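Long-range contact in DUF4627 domain-containing protein (Bacteroides thetaiotaomicron, PDB 3SEE), which is of unknown function but probably binds sugars through a galactose-binding-domain-like fold: residues 146-150 and 162-166. Numbering follows the deposited sequence.
Sequences GAQYN and VVVYY
Tyr149 lays one face of its ring over Val164, whose CB sits 3.7 Å from the ring centroid in a CH-pi contact only 15° off the ring normal. The two side chains run past each other in opposite directions. CG2 of Val164 reaches the base of the ring, 3.6 Å from Tyr149 CG, while its CG1 is turned towards CD2. Val162 approaches differently: its CG1 meets the ring edge, close to the ring plane, 4.0 Å from Tyr149 CE2. The phenol is carried across to the facing strand because Tyr149 CG lies anti to the backbone N (chi1 171°). There its OH hydrogen-bonds, at 2.7 Å, to a water that also accepts the backbone N-H of Val163.

From the other strand, Tyr166 returns the reach. Its OH donates to the carbonyl O of Ala147 at 2.8 Å, from a little out of the carbonyl plane; this oxygen lies at the edge of the Tyr166 ring. The same hydroxyl stands 3.7 Å from Tyr149 CB, bringing the two tyrosines together.

These strands belong to different sheets: 149-152 pairs with 108-115, and 160-167 with 93-102, so side chains rather than backbone pairing join the layers of this beta-sandwich. An alanine in place of Tyr149 would probably leave Val164 and Val162 without the ring they pack on, and the water at Val163 N without its phenol partner. The chemistry is thus divided, with apolar ring packing between the sheets, a direct phenol hydrogen bond satisfying the loop carbonyl of Ala147, and a water-mediated link at the far end of the Tyr149 ring.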
loop_
_atom_site.group_PDB
_atom_site.type_symbol
_atom_site.label_atom_id
_atom_site.label_comp_id
_atom_site.label_asym_id
_atom_site.label_seq_id
_atom_site.Cartn_x
_atom_site.Cartn_y
_atom_site.Cartn_z
ATOM N N GLY A 146 4.780 -1.101 -12.048
ATOM C CA GLY A 146 5.931 -1.721 -11.439
ATOM C C GLY A 146 5.992 -1.539 -9.927
ATOM O O GLY A 146 6.832 -2.151 -9.271
ATOM N N ALA A 147 5.141 -0.662 -9.406
ATOM C CA ALA A 147 5.103 -0.283 -7.996
ATOM C C ALA A 147 3.941 -0.900 -7.238
ATOM O O ALA A 147 4.104 -1.451 -6.158
ATOM C CB ALA A 147 5.038 1.260 -7.861
ATOM N N GLN A 148 2.757 -0.777 -7.826
ATOM C CA GLN A 148 1.551 -1.244 -7.168
ATOM C C GLN A 148 1.248 -2.682 -7.577
ATOM O O GLN A 148 1.327 -3.045 -8.752
ATOM C CB GLN A 148 0.363 -0.372 -7.554
ATOM C CG GLN A 148 -0.941 -0.756 -6.863
ATOM C CD GLN A 148 -2.012 0.301 -6.935
ATOM O OE1 GLN A 148 -1.726 1.499 -6.789
ATOM N NE2 GLN A 148 -3.258 -0.114 -7.149
ATOM N N TYR A 149 0.955 -3.483 -6.556
ATOM C CA TYR A 149 0.503 -4.854 -6.694
ATOM C C TYR A 149 -0.988 -4.898 -6.415
ATOM O O TYR A 149 -1.443 -4.313 -5.440
ATOM C CB TYR A 149 1.224 -5.733 -5.656
ATOM C CG TYR A 149 0.705 -7.129 -5.538
ATOM C CD1 TYR A 149 0.988 -8.083 -6.521
ATOM C CD2 TYR A 149 -0.090 -7.524 -4.474
ATOM C CE1 TYR A 149 0.512 -9.382 -6.437
ATOM C CE2 TYR A 149 -0.571 -8.826 -4.374
ATOM C CZ TYR A 149 -0.274 -9.741 -5.352
ATOM O OH TYR A 149 -0.766 -11.027 -5.234
ATOM N N ASN A 150 -1.720 -5.596 -7.262
ATOM C CA ASN A 150 -3.161 -5.800 -7.102
ATOM C C ASN A 150 -3.459 -7.276 -7.041
ATOM O O ASN A 150 -2.875 -8.039 -7.809
ATOM C CB ASN A 150 -3.926 -5.197 -8.294
ATOM C CG ASN A 150 -3.579 -3.752 -8.525
ATOM O OD1 ASN A 150 -3.749 -2.912 -7.644
ATOM N ND2 ASN A 150 -3.102 -3.432 -9.713
ATOM N N VAL A 162 -3.048 -12.551 1.202
ATOM C CA VAL A 162 -2.494 -11.702 0.166
ATOM C C VAL A 162 -0.983 -11.701 0.402
ATOM O O VAL A 162 -0.542 -11.461 1.525
ATOM C CB VAL A 162 -3.063 -10.292 0.227
ATOM C CG1 VAL A 162 -2.532 -9.444 -0.963
ATOM C CG2 VAL A 162 -4.591 -10.315 0.217
ATOM N N VAL A 163 -0.198 -11.969 -0.652
ATOM C CA VAL A 163 1.263 -12.101 -0.544
ATOM C C VAL A 163 1.912 -11.425 -1.722
ATOM O O VAL A 163 1.537 -11.714 -2.862
ATOM C CB VAL A 163 1.737 -13.553 -0.647
ATOM C CG1 VAL A 163 3.266 -13.603 -0.589
ATOM C CG2 VAL A 163 1.091 -14.396 0.484
ATOM N N VAL A 164 2.907 -10.567 -1.477
ATOM C CA VAL A 164 3.664 -9.973 -2.556
ATOM C C VAL A 164 5.095 -9.741 -2.094
ATOM O O VAL A 164 5.331 -9.214 -1.003
ATOM C CB VAL A 164 3.009 -8.688 -3.097
ATOM C CG1 VAL A 164 2.755 -7.657 -2.002
ATOM C CG2 VAL A 164 3.879 -8.092 -4.238
ATOM N N TYR A 165 6.044 -10.092 -2.969
ATOM C CA TYR A 165 7.451 -9.775 -2.745
ATOM C C TYR A 165 7.850 -8.485 -3.416
ATOM O O TYR A 165 7.466 -8.217 -4.567
ATOM C CB TYR A 165 8.360 -10.912 -3.266
ATOM C CG TYR A 165 8.518 -12.081 -2.326
ATOM C CD1 TYR A 165 7.460 -12.902 -2.038
ATOM C CD2 TYR A 165 9.730 -12.331 -1.698
ATOM C CE1 TYR A 165 7.603 -13.970 -1.147
ATOM C CE2 TYR A 165 9.880 -13.410 -0.825
ATOM C CZ TYR A 165 8.805 -14.192 -0.566
ATOM O OH TYR A 165 8.948 -15.252 0.314
ATOM N N TYR A 166 8.632 -7.716 -2.684
ATOM C CA TYR A 166 9.244 -6.494 -3.184
ATOM C C TYR A 166 10.763 -6.625 -3.162
ATOM O O TYR A 166 11.323 -7.335 -2.314
ATOM C CB TYR A 166 8.802 -5.259 -2.322
ATOM C CG TYR A 166 7.442 -4.733 -2.766
ATOM C CD1 TYR A 166 6.277 -5.224 -2.225
ATOM C CD2 TYR A 166 7.352 -3.798 -3.777
ATOM C CE1 TYR A 166 5.045 -4.760 -2.710
ATOM C CE2 TYR A 166 6.150 -3.368 -4.268
ATOM C CZ TYR A 166 4.986 -3.842 -3.723
ATOM O OH TYR A 166 3.735 -3.458 -4.182
HETATM O O HOH W 1 -1.654 -12.561 -3.186
#